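Local coordinates for carbohydrate oxidase (Microdochium nivale, PDB 3RJA), which oxidises the C1 hydroxyl of mono-, oligo- and polysaccharides to lactones with the help of FAD, reducing molecular oxygen to hydrogen peroxide, at residues Y252-P257 against R351-Q356; V216-K221 against P257-L262; P315-Y320 against Q387-Y392. All coordinates share one frame; numbering follows the deposited sequence.

Interaction 1 of 3, residues Y252-P257 against R351-Q356; sequences YGAGNP and RFWFYQ. With ABL ((2R,3R,4R,5R)-4,5-dihydroxy-2-(hydroxymethyl)-6-oxopiperidin-3-yl beta-D-glucopyranoside), chain G.
Tyr252 packs against Phe352 and Phe354 at one end of the sugar-binding pocket. It starts the loop of the beta hairpin formed by strands 245-251 and 258-264; the two phenylalanines lie on strand 352-359 of the same antiparallel sheet. The Tyr252 ring meets Phe354 obliquely, with planes 59° apart, and CD1 of Tyr252 lies 3.4 Å from CB of Phe354. CG of Tyr252 stands beside its backbone N (chi1 -42°), which swings the ring toward strand and sugar. One ring face, near the rim, carries the substrate analogue's hydroxymethyl carbon: C6 of ABL is 3.4 Å from CE1 of Tyr252. Phe354 sends CE2 to within 3.9 Å of ABL C1, so both rings form an aromatic wall beside the glucosyl unit. Phe352 turns its edge to the loop backbone: its CE1 is 3.4 Å from Tyr252 O, near the ring plane. The phenol of Tyr252 is hydrogen-bonded to Glu260, and the Gln356 side chain crosses near it. Farther round the loop, CB of Ala254 packs on CZ2 of Trp353 at 3.8 Å. A water over the rim of one Trp353 face ties loop to strand, accepting from Ala254 N at 2.8 Å and donating to Trp353 O at 2.7 Å.

Interaction 2 of 3, residues V216-K221 against P257-L262; sequences VTLNWK and PGIEGL
The indole of Trp220 has Leu218 CD1 over one face, about 3.5 Å above the plane and toward the rim. The Pro257 ring comes to the same indole obliquely, with Pro257 CG 3.8 Å from Trp220 CE3. These three groups close the end of an antiparallel strand pair, where strand 211-217 runs out beside the start of strand 258-264. Leu218 is wedged between its neighbours. Its CD1 is 3.8 Å from Pro257 CB, while CD2 faces Ile259 CD1, the two side chains crossing at about a right angle. CG of Leu218 is anti to the carbonyl carbon (chi1 -67°), which points CG toward the partner strand, with CD1 reaching Pro257 and CD2 Ile259. Val216 and Ile259 form a hydrogen-bonded pair and touch through their CB atoms on that same apolar face, which helix 267-278 covers. Val216 N gives to Ile259 O at 2.9 Å, and Ile259 N gives to Val216 O at 2.8 Å. Thr217 and Gly258 form the next, non-hydrogen-bonded pair. Beyond the strand end the ladder gains one more rung, Leu218 N to Pro257 O at 3.0 Å. A water donates to Pro257 O at 2.7 Å and accepts from Asn219 N at 3.0 Å.

Interaction 3 of 3, residues P315-Y320 against Q387-Y392; sequences PVENFY and QFYDRY. With ABL ((2R,3R,4R,5R)-4,5-dihydroxy-2-(hydroxymethyl)-6-oxopiperidin-3-yl beta-D-glucopyranoside), chain G.
The sugar-binding site lies on one face of an antiparallel sheet, where Glu317, just before strand 318-326, meets Tyr389 and Arg391 of strand 384-392. Two donors grip Glu317 OE1 from opposite faces of the carboxylate plane: Arg391 NH1 at 2.7 Å, in a salt bridge, and Tyr389 OH at 2.8 Å. Both donors also hold the substrate analogue. Arg391 NH1 bonds ABL O2 at 2.8 Å, and its NH2 gives a nearly straight bond, 177°, to ABL O3. Tyr389 OH accepts from ABL O6A at 3.0 Å. The arginine chain is bent at chi3 (78°), which brings its guanidinium round to both carboxylate and sugar. With an alanine here in place of Glu317, the Arg391 charge would probably lose this mate and the Tyr389 hydroxyl an acceptor that helps fix it beside the sugar. The Phe319 ring lies in an offset stack with that of Tyr389, centroids 4.5 Å apart, with Tyr389 OH over the centre of the phenylalanine ring. Tyr320 N and O pair with Asp390 O and N in the strand ladder. On the other face, Tyr320, Phe388 and Asp390 pack against helix 403-414, while strand 352-359 flanks strand 384-392 on the side away from strand 318-326.

In the fold
All three contacts reach the same large antiparallel sheet. Its order there runs 211-217, 258-264, 245-251, 352-359, 384-392, 318-326, which places interaction 1 between the other two. Its centre is about 12 Å from each of theirs, and interactions 2 and 3 are about 22 Å apart between centres. Pro257 is shared by interactions 1 and 2, which alternate along the chain, as do 1 and 3; interaction 2 closes before 3 opens. The Arg351 to Asp390 salt bridge joins 1 to 3. Interactions 1 and 3 both touch the substrate analogue, so widely separated segments build one sugar site. Interaction 2 is strand pairing farther from the sugar, joined to interaction 1 by the probable Tyr252 to Glu260 hydrogen bond.

Interaction 1 of 3, residues Y252-P257 against R351-Q356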
loop_
_atom_site.group_PDB
_atom_site.type_symbol
_atom_site.label_atom_id
_atom_site.label_comp_id
_atom_site.label_asym_id
_atom_site.label_seq_id
_atom_site.Cartn_x
_atom_site.Cartn_y
_atom_site.Cartn_z
ATOM N N TYR A 252 -15.250 4.283 -11.176
ATOM C CA TYR A 252 -14.868 3.142 -11.999
ATOM C C TYR A 252 -15.690 3.097 -13.303
ATOM O O TYR A 252 -15.573 2.147 -14.075
ATOM C CB TYR A 252 -15.071 1.839 -11.202
ATOM C CG TYR A 252 -14.587 2.008 -9.778
ATOM C CD1 TYR A 252 -13.208 1.993 -9.487
ATOM C CD2 TYR A 252 -15.482 2.253 -8.736
ATOM C CE1 TYR A 252 -12.743 2.198 -8.204
ATOM C CE2 TYR A 252 -15.015 2.461 -7.432
ATOM C CZ TYR A 252 -13.644 2.423 -7.185
ATOM O OH TYR A 252 -13.153 2.622 -5.923
ATOM N N GLY A 253 -16.496 4.131 -13.533
ATOM C CA GLY A 253 -17.433 4.186 -14.667
ATOM C C GLY A 253 -17.241 5.391 -15.577
ATOM O O GLY A 253 -18.187 5.826 -16.221
ATOM N N ALA A 254 -16.022 5.937 -15.633
ATOM C CA ALA A 254 -15.718 7.079 -16.504
ATOM C C ALA A 254 -16.844 8.103 -16.468
ATOM O O ALA A 254 -17.372 8.478 -17.526
ATOM C CB ALA A 254 -15.487 6.601 -17.972
ATOM N N GLY A 255 -17.244 8.507 -15.257
ATOM C CA GLY A 255 -18.272 9.529 -15.088
ATOM C C GLY A 255 -19.401 9.136 -14.161
ATOM O O GLY A 255 -20.433 9.796 -14.143
ATOM N N ASN A 256 -19.214 8.061 -13.398
ATOM C CA ASN A 256 -20.207 7.614 -12.415
ATOM C C ASN A 256 -19.624 7.601 -10.993
ATOM O O ASN A 256 -19.591 6.553 -10.332
ATOM C CB ASN A 256 -20.753 6.224 -12.795
ATOM C CG ASN A 256 -22.011 5.834 -12.008
ATOM O OD1 ASN A 256 -22.785 6.688 -11.560
ATOM N ND2 ASN A 256 -22.210 4.533 -11.840
ATOM N N PRO A 257 -19.168 8.768 -10.492
ATOM C CA PRO A 257 -18.560 8.721 -9.151
ATOM C C PRO A 257 -19.514 8.285 -8.002
ATOM O O PRO A 257 -20.743 8.519 -8.036
ATOM C CB PRO A 257 -18.086 10.165 -8.924
ATOM C CG PRO A 257 -18.985 11.007 -9.776
ATOM C CD PRO A 257 -19.250 10.152 -11.012
ATOM N N ARG A 351 -9.453 1.898 -22.616
ATOM C CA ARG A 351 -9.119 0.955 -21.546
ATOM C C ARG A 351 -9.831 1.330 -20.223
ATOM O O ARG A 351 -10.393 2.412 -20.121
ATOM C CB ARG A 351 -7.588 0.863 -21.375
ATOM C CG ARG A 351 -6.985 2.058 -20.658
ATOM C CD ARG A 351 -6.904 3.275 -21.554
ATOM N NE ARG A 351 -5.856 4.164 -21.081
ATOM C CZ ARG A 351 -5.316 5.142 -21.792
ATOM N NH1 ARG A 351 -4.368 5.876 -21.241
ATOM N NH2 ARG A 351 -5.716 5.373 -23.066
ATOM N N PHE A 352 -9.811 0.430 -19.245
ATOM C CA PHE A 352 -10.359 0.719 -17.915
ATOM C C PHE A 352 -9.440 1.688 -17.136
ATOM O O PHE A 352 -8.202 1.576 -17.186
ATOM C CB PHE A 352 -10.516 -0.583 -17.142
ATOM C CG PHE A 352 -11.023 -0.410 -15.747
ATOM C CD1 PHE A 352 -12.282 0.119 -15.508
ATOM C CD2 PHE A 352 -10.228 -0.786 -14.651
ATOM C CE1 PHE A 352 -12.752 0.287 -14.205
ATOM C CE2 PHE A 352 -10.687 -0.633 -13.329
ATOM C CZ PHE A 352 -11.954 -0.099 -13.108
ATOM N N TRP A 353 -10.036 2.655 -16.453
ATOM C CA TRP A 353 -9.275 3.509 -15.548
ATOM C C TRP A 353 -10.159 3.830 -14.359
ATOM O O TRP A 353 -11.388 3.781 -14.477
ATOM C CB TRP A 353 -8.749 4.798 -16.220
ATOM C CG TRP A 353 -9.826 5.738 -16.752
ATOM C CD1 TRP A 353 -10.239 5.865 -18.070
ATOM C CD2 TRP A 353 -10.612 6.687 -16.001
ATOM N NE1 TRP A 353 -11.232 6.812 -18.167
ATOM C CE2 TRP A 353 -11.494 7.326 -16.922
ATOM C CE3 TRP A 353 -10.672 7.046 -14.642
ATOM C CZ2 TRP A 353 -12.410 8.332 -16.527
ATOM C CZ3 TRP A 353 -11.594 8.024 -14.241
ATOM C CH2 TRP A 353 -12.464 8.647 -15.184
ATOM N N PHE A 354 -9.524 4.160 -13.228
ATOM C CA PHE A 354 -10.211 4.735 -12.086
ATOM C C PHE A 354 -9.336 5.751 -11.324
ATOM O O PHE A 354 -8.107 5.788 -11.491
ATOM C CB PHE A 354 -10.766 3.641 -11.164
ATOM C CG PHE A 354 -9.711 2.884 -10.395
ATOM C CD1 PHE A 354 -9.110 3.448 -9.273
ATOM C CD2 PHE A 354 -9.347 1.580 -10.781
ATOM C CE1 PHE A 354 -8.141 2.731 -8.537
ATOM C CE2 PHE A 354 -8.396 0.853 -10.063
ATOM C CZ PHE A 354 -7.785 1.435 -8.934
ATOM N N TYR A 355 -9.984 6.592 -10.520
ATOM C CA TYR A 355 -9.290 7.296 -9.431
ATOM C C TYR A 355 -10.019 6.935 -8.130
ATOM O O TYR A 355 -11.194 6.576 -8.140
ATOM C CB TYR A 355 -9.277 8.819 -9.633
ATOM C CG TYR A 355 -10.659 9.434 -9.538
ATOM C CD1 TYR A 355 -11.225 9.726 -8.300
ATOM C CD2 TYR A 355 -11.411 9.712 -10.699
ATOM C CE1 TYR A 355 -12.483 10.284 -8.207
ATOM C CE2 TYR A 355 -12.676 10.274 -10.623
ATOM C CZ TYR A 355 -13.204 10.554 -9.367
ATOM O OH TYR A 355 -14.455 11.092 -9.243
ATOM N N GLN A 356 -9.308 7.029 -7.015
ATOM C CA GLN A 356 -9.900 6.960 -5.681
ATOM C C GLN A 356 -9.381 8.138 -4.904
ATOM O O GLN A 356 -8.165 8.376 -4.868
ATOM C CB GLN A 356 -9.538 5.652 -4.969
ATOM C CG GLN A 356 -10.040 4.440 -5.715
ATOM C CD GLN A 356 -9.518 3.132 -5.198
ATOM O OE1 GLN A 356 -10.230 2.117 -5.191
ATOM N NE2 GLN A 356 -8.270 3.128 -4.777
HETATM C C1A ABL G . -5.831 -0.462 -4.580
HETATM O O1A ABL G . -5.012 0.079 -3.802
HETATM C C2A ABL G . -7.350 -0.269 -4.389
HETATM O O2A ABL G . -7.597 -0.171 -2.988
HETATM C C3A ABL G . -8.200 -1.402 -5.017
HETATM O O3A ABL G . -9.570 -0.928 -5.049
HETATM C C4A ABL G . -7.746 -1.643 -6.443
HETATM O O1 ABL G . -8.544 -2.665 -7.093
HETATM C C5A ABL G . -6.252 -2.119 -6.431
HETATM N N5 ABL G . -5.396 -1.215 -5.618
HETATM C C6A ABL G . -5.621 -2.138 -7.848
HETATM O O6A ABL G . -4.544 -3.085 -7.982
HETATM C C1 ABL G . -9.627 -2.268 -7.982
HETATM C C2 ABL G . -9.920 -3.388 -9.011
HETATM O O2 ABL G . -8.725 -3.642 -9.760
HETATM C C3 ABL G . -11.082 -2.956 -9.915
HETATM O O3 ABL G . -11.405 -3.967 -10.869
HETATM C C4 ABL G . -12.305 -2.576 -9.020
HETATM O O4 ABL G . -13.429 -2.178 -9.792
HETATM C C5 ABL G . -11.911 -1.454 -8.052
HETATM O O5 ABL G . -10.795 -1.918 -7.254
HETATM C C6 ABL G . -13.080 -0.997 -7.171
HETATM O O6 ABL G . -13.700 -2.023 -6.464
HETATM O O HOH W 1 -13.469 5.416 -14.739
#

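Interaction 2 of 3, residues V216-K221 against P257-L262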
loop_
_atom_site.group_PDB
_atom_site.type_symbol
_atom_site.label_atom_id
_atom_site.label_comp_id
_atom_site.label_asym_id
_atom_site.label_seq_id
_atom_site.Cartn_x
_atom_site.Cartn_y
_atom_site.Cartn_z
ATOM N N VAL A 216 -22.964 5.891 -1.782
ATOM C CA VAL A 216 -23.764 6.983 -2.340
ATOM C C VAL A 216 -23.411 7.170 -3.815
ATOM O O VAL A 216 -22.267 7.484 -4.141
ATOM C CB VAL A 216 -23.507 8.340 -1.605
ATOM C CG1 VAL A 216 -24.358 9.445 -2.226
ATOM C CG2 VAL A 216 -23.778 8.209 -0.090
ATOM N N THR A 217 -24.385 6.966 -4.700
ATOM C CA THR A 217 -24.222 7.306 -6.107
ATOM C C THR A 217 -24.338 8.826 -6.230
ATOM O O THR A 217 -25.394 9.388 -5.952
ATOM C CB THR A 217 -25.318 6.619 -6.938
ATOM O OG1 THR A 217 -25.425 5.250 -6.536
ATOM C CG2 THR A 217 -25.014 6.681 -8.430
ATOM N N LEU A 218 -23.257 9.496 -6.618
ATOM C CA LEU A 218 -23.187 10.944 -6.482
ATOM C C LEU A 218 -23.996 11.675 -7.538
ATOM O O LEU A 218 -24.539 12.740 -7.267
ATOM C CB LEU A 218 -21.735 11.441 -6.489
ATOM C CG LEU A 218 -20.958 10.973 -5.252
ATOM C CD1 LEU A 218 -19.442 11.100 -5.463
ATOM C CD2 LEU A 218 -21.441 11.776 -4.024
ATOM N N ASN A 219 -24.061 11.082 -8.727
ATOM C CA ASN A 219 -24.618 11.712 -9.923
ATOM C C ASN A 219 -24.089 13.114 -10.266
ATOM O O ASN A 219 -24.878 14.007 -10.553
ATOM C CB ASN A 219 -26.149 11.670 -9.895
ATOM C CG ASN A 219 -26.671 10.256 -9.886
ATOM O OD1 ASN A 219 -26.281 9.447 -10.722
ATOM N ND2 ASN A 219 -27.524 9.937 -8.932
ATOM N N TRP A 220 -22.759 13.292 -10.239
ATOM C CA TRP A 220 -22.132 14.526 -10.715
ATOM C C TRP A 220 -22.022 14.469 -12.252
ATOM O O TRP A 220 -21.109 13.830 -12.793
ATOM C CB TRP A 220 -20.747 14.734 -10.068
ATOM C CG TRP A 220 -20.756 14.807 -8.567
ATOM C CD1 TRP A 220 -21.826 15.087 -7.765
ATOM C CD2 TRP A 220 -19.648 14.578 -7.689
ATOM N NE1 TRP A 220 -21.459 15.059 -6.442
ATOM C CE2 TRP A 220 -20.121 14.760 -6.363
ATOM C CE3 TRP A 220 -18.292 14.262 -7.891
ATOM C CZ2 TRP A 220 -19.285 14.629 -5.242
ATOM C CZ3 TRP A 220 -17.467 14.132 -6.785
ATOM C CH2 TRP A 220 -17.968 14.306 -5.470
ATOM N N LYS A 221 -22.967 15.109 -12.936
ATOM C CA LYS A 221 -23.068 15.044 -14.397
ATOM C C LYS A 221 -22.259 16.123 -15.086
ATOM O O LYS A 221 -22.109 16.087 -16.301
ATOM C CB LYS A 221 -24.539 15.159 -14.858
ATOM C CG LYS A 221 -25.518 14.130 -14.249
ATOM C CD LYS A 221 -24.966 12.713 -14.371
ATOM C CE LYS A 221 -26.021 11.672 -14.065
ATOM N NZ LYS A 221 -25.357 10.356 -13.853
ATOM N N PRO A 257 -19.168 8.768 -10.492
ATOM C CA PRO A 257 -18.560 8.721 -9.151
ATOM C C PRO A 257 -19.514 8.285 -8.002
ATOM O O PRO A 257 -20.743 8.519 -8.036
ATOM C CB PRO A 257 -18.086 10.165 -8.924
ATOM C CG PRO A 257 -18.985 11.007 -9.776
ATOM C CD PRO A 257 -19.250 10.152 -11.012
ATOM N N GLY A 258 -18.939 7.648 -6.992
ATOM C CA GLY A 258 -19.712 7.255 -5.833
ATOM C C GLY A 258 -18.874 7.432 -4.583
ATOM O O GLY A 258 -17.650 7.432 -4.652
ATOM N N ILE A 259 -19.536 7.615 -3.448
ATOM C CA ILE A 259 -18.878 7.418 -2.172
ATOM C C ILE A 259 -18.996 5.935 -1.800
ATOM O O ILE A 259 -20.081 5.361 -1.886
ATOM C CB ILE A 259 -19.498 8.319 -1.077
ATOM C CG1 ILE A 259 -19.062 9.785 -1.289
ATOM C CG2 ILE A 259 -19.168 7.795 0.308
ATOM C CD1 ILE A 259 -19.838 10.843 -0.417
ATOM N N GLU A 260 -17.886 5.314 -1.405
ATOM C CA GLU A 260 -17.979 4.014 -0.726
ATOM C C GLU A 260 -17.310 4.105 0.625
ATOM O O GLU A 260 -16.259 4.729 0.773
ATOM C CB GLU A 260 -17.250 2.873 -1.456
ATOM C CG GLU A 260 -17.175 2.918 -2.936
ATOM C CD GLU A 260 -16.251 1.805 -3.451
ATOM O OE1 GLU A 260 -15.222 2.122 -4.069
ATOM O OE2 GLU A 260 -16.537 0.621 -3.179
ATOM N N GLY A 261 -17.865 3.387 1.582
ATOM C CA GLY A 261 -17.384 3.488 2.932
ATOM C C GLY A 261 -17.749 2.341 3.819
ATOM O O GLY A 261 -18.533 1.432 3.440
ATOM N N LEU A 262 -17.147 2.403 5.002
ATOM C CA LEU A 262 -17.344 1.471 6.089
ATOM C C LEU A 262 -17.514 2.265 7.389
ATOM O O LEU A 262 -16.683 3.119 7.726
ATOM C CB LEU A 262 -16.146 0.515 6.215
ATOM C CG LEU A 262 -16.400 -0.669 7.169
ATOM C CD1 LEU A 262 -17.561 -1.539 6.665
ATOM C CD2 LEU A 262 -15.132 -1.558 7.475
HETATM O O HOH W 2 -22.423 8.938 -10.129
#

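Interaction 3 of 3, residues P315-Y320 against Q387-Y392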
loop_
_atom_site.group_PDB
_atom_site.type_symbol
_atom_site.label_atom_id
_atom_site.label_comp_id
_atom_site.label_asym_id
_atom_site.label_seq_id
_atom_site.Cartn_x
_atom_site.Cartn_y
_atom_site.Cartn_z
ATOM N N PRO A 315 -4.933 -12.866 -9.724
ATOM C CA PRO A 315 -4.708 -12.730 -11.167
ATOM C C PRO A 315 -3.894 -11.483 -11.473
ATOM O O PRO A 315 -4.026 -10.465 -10.782
ATOM C CB PRO A 315 -6.133 -12.620 -11.752
ATOM C CG PRO A 315 -7.025 -13.376 -10.710
ATOM C CD PRO A 315 -6.354 -13.103 -9.378
ATOM N N VAL A 316 -3.080 -11.551 -12.519
ATOM C CA VAL A 316 -2.179 -10.457 -12.860
ATOM C C VAL A 316 -2.954 -9.425 -13.625
ATOM O O VAL A 316 -4.047 -9.710 -14.135
ATOM C CB VAL A 316 -0.976 -10.939 -13.719
ATOM C CG1 VAL A 316 -0.107 -11.950 -12.925
ATOM C CG2 VAL A 316 -1.459 -11.555 -15.058
ATOM N N GLU A 317 -2.386 -8.219 -13.695
ATOM C CA GLU A 317 -2.987 -7.123 -14.429
ATOM C C GLU A 317 -1.901 -6.419 -15.219
ATOM O O GLU A 317 -0.702 -6.661 -15.012
ATOM C CB GLU A 317 -3.692 -6.134 -13.470
ATOM C CG GLU A 317 -4.783 -6.799 -12.614
ATOM C CD GLU A 317 -5.539 -5.820 -11.687
ATOM O OE1 GLU A 317 -5.460 -4.582 -11.845
ATOM O OE2 GLU A 317 -6.195 -6.309 -10.767
ATOM N N ASN A 318 -2.328 -5.521 -16.100
ATOM C CA ASN A 318 -1.422 -4.886 -17.048
ATOM C C ASN A 318 -1.693 -3.372 -17.061
ATOM O O ASN A 318 -2.684 -2.914 -17.653
ATOM C CB ASN A 318 -1.652 -5.509 -18.438
ATOM C CG ASN A 318 -0.773 -4.906 -19.507
ATOM O OD1 ASN A 318 0.336 -4.443 -19.237
ATOM N ND2 ASN A 318 -1.275 -4.892 -20.742
ATOM N N PHE A 319 -0.835 -2.583 -16.413
ATOM C CA PHE A 319 -1.298 -1.252 -16.045
ATOM C C PHE A 319 -0.207 -0.256 -15.694
ATOM O O PHE A 319 0.983 -0.601 -15.579
ATOM C CB PHE A 319 -2.271 -1.376 -14.836
ATOM C CG PHE A 319 -1.570 -1.768 -13.527
ATOM C CD1 PHE A 319 -1.337 -3.106 -13.214
ATOM C CD2 PHE A 319 -1.151 -0.790 -12.630
ATOM C CE1 PHE A 319 -0.694 -3.455 -12.014
ATOM C CE2 PHE A 319 -0.510 -1.130 -11.421
ATOM C CZ PHE A 319 -0.281 -2.440 -11.115
ATOM N N TYR A 320 -0.644 0.989 -15.527
ATOM C CA TYR A 320 0.170 2.051 -15.010
ATOM C C TYR A 320 -0.646 2.746 -13.923
ATOM O O TYR A 320 -1.889 2.792 -13.994
ATOM C CB TYR A 320 0.524 3.053 -16.105
ATOM C CG TYR A 320 1.419 4.177 -15.615
ATOM C CD1 TYR A 320 2.644 3.907 -14.976
ATOM C CD2 TYR A 320 1.058 5.499 -15.798
ATOM C CE1 TYR A 320 3.474 4.926 -14.540
ATOM C CE2 TYR A 320 1.875 6.529 -15.370
ATOM C CZ TYR A 320 3.079 6.242 -14.737
ATOM O OH TYR A 320 3.870 7.287 -14.304
ATOM N N GLN A 387 -5.345 7.758 -5.594
ATOM C CA GLN A 387 -4.843 6.775 -6.537
ATOM C C GLN A 387 -5.424 7.012 -7.935
ATOM O O GLN A 387 -6.638 7.257 -8.084
ATOM C CB GLN A 387 -5.139 5.338 -6.064
ATOM C CG GLN A 387 -4.548 4.291 -7.048
ATOM C CD GLN A 387 -4.569 2.862 -6.547
ATOM O OE1 GLN A 387 -3.773 2.031 -7.005
ATOM N NE2 GLN A 387 -5.513 2.544 -5.632
ATOM N N PHE A 388 -4.534 6.940 -8.935
ATOM C CA PHE A 388 -4.836 7.010 -10.356
ATOM C C PHE A 388 -4.361 5.692 -10.951
ATOM O O PHE A 388 -3.220 5.289 -10.720
ATOM C CB PHE A 388 -4.014 8.123 -11.029
ATOM C CG PHE A 388 -4.327 9.521 -10.557
ATOM C CD1 PHE A 388 -5.396 10.244 -11.107
ATOM C CD2 PHE A 388 -3.528 10.125 -9.607
ATOM C CE1 PHE A 388 -5.672 11.547 -10.687
ATOM C CE2 PHE A 388 -3.781 11.427 -9.174
ATOM C CZ PHE A 388 -4.859 12.147 -9.717
ATOM N N TYR A 389 -5.217 5.023 -11.716
ATOM C CA TYR A 389 -4.951 3.634 -12.191
ATOM C C TYR A 389 -5.451 3.508 -13.635
ATOM O O TYR A 389 -6.570 3.915 -13.922
ATOM C CB TYR A 389 -5.716 2.645 -11.336
ATOM C CG TYR A 389 -5.178 1.222 -11.253
ATOM C CD1 TYR A 389 -4.270 0.864 -10.258
ATOM C CD2 TYR A 389 -5.627 0.213 -12.122
ATOM C CE1 TYR A 389 -3.801 -0.432 -10.132
ATOM C CE2 TYR A 389 -5.159 -1.111 -11.987
ATOM C CZ TYR A 389 -4.245 -1.408 -10.982
ATOM O OH TYR A 389 -3.750 -2.682 -10.820
ATOM N N ASP A 390 -4.620 2.939 -14.502
ATOM C CA ASP A 390 -4.819 2.909 -15.943
ATOM C C ASP A 390 -4.532 1.484 -16.450
ATOM O O ASP A 390 -3.379 1.081 -16.597
ATOM C CB ASP A 390 -3.856 3.906 -16.563
ATOM C CG ASP A 390 -4.087 4.124 -18.042
ATOM O OD1 ASP A 390 -5.036 3.509 -18.605
ATOM O OD2 ASP A 390 -3.280 4.903 -18.637
ATOM N N ARG A 391 -5.588 0.724 -16.703
ATOM C CA ARG A 391 -5.427 -0.704 -16.958
ATOM C C ARG A 391 -5.906 -1.222 -18.346
ATOM O O ARG A 391 -7.070 -1.104 -18.694
ATOM C CB ARG A 391 -6.106 -1.518 -15.849
ATOM C CG ARG A 391 -6.041 -3.013 -16.107
ATOM C CD ARG A 391 -6.529 -3.842 -14.948
ATOM N NE ARG A 391 -7.986 -3.925 -14.820
ATOM C CZ ARG A 391 -8.641 -3.904 -13.638
ATOM N NH1 ARG A 391 -7.991 -3.725 -12.454
ATOM N NH2 ARG A 391 -9.966 -4.031 -13.623
ATOM N N TYR A 392 -4.983 -1.842 -19.081
ATOM C CA TYR A 392 -5.276 -2.546 -20.320
ATOM C C TYR A 392 -5.483 -4.046 -20.064
ATOM O O TYR A 392 -5.168 -4.567 -18.969
ATOM C CB TYR A 392 -4.139 -2.334 -21.310
ATOM C CG TYR A 392 -4.131 -0.963 -21.954
ATOM C CD1 TYR A 392 -3.662 0.155 -21.256
ATOM C CD2 TYR A 392 -4.607 -0.780 -23.271
ATOM C CE1 TYR A 392 -3.641 1.413 -21.835
ATOM C CE2 TYR A 392 -4.605 0.472 -23.868
ATOM C CZ TYR A 392 -4.129 1.563 -23.151
ATOM O OH TYR A 392 -4.103 2.792 -23.734
HETATM C C1A ABL G . -5.831 -0.462 -4.580
HETATM O O1A ABL G . -5.012 0.079 -3.802
HETATM C C2A ABL G . -7.350 -0.269 -4.389
HETATM O O2A ABL G . -7.597 -0.171 -2.988
HETATM C C3A ABL G . -8.200 -1.402 -5.017
HETATM O O3A ABL G . -9.570 -0.928 -5.049
HETATM C C4A ABL G . -7.746 -1.643 -6.443
HETATM O O1 ABL G . -8.544 -2.665 -7.093
HETATM C C5A ABL G . -6.252 -2.119 -6.431
HETATM N N5 ABL G . -5.396 -1.215 -5.618
HETATM C C6A ABL G . -5.621 -2.138 -7.848
HETATM O O6A ABL G . -4.544 -3.085 -7.982
HETATM C C1 ABL G . -9.627 -2.268 -7.982
HETATM C C2 ABL G . -9.920 -3.388 -9.011
HETATM O O2 ABL G . -8.725 -3.642 -9.760
HETATM C C3 ABL G . -11.082 -2.956 -9.915
HETATM O O3 ABL G . -11.405 -3.967 -10.869
HETATM C C4 ABL G . -12.305 -2.576 -9.020
HETATM O O4 ABL G . -13.429 -2.178 -9.792
HETATM C C5 ABL G . -11.911 -1.454 -8.052
HETATM O O5 ABL G . -10.795 -1.918 -7.254
HETATM C C6 ABL G . -13.080 -0.997 -7.171
HETATM O O6 ABL G . -13.700 -2.023 -6.464
HETATM O O HOH W 3 -5.123 -6.332 -16.892
#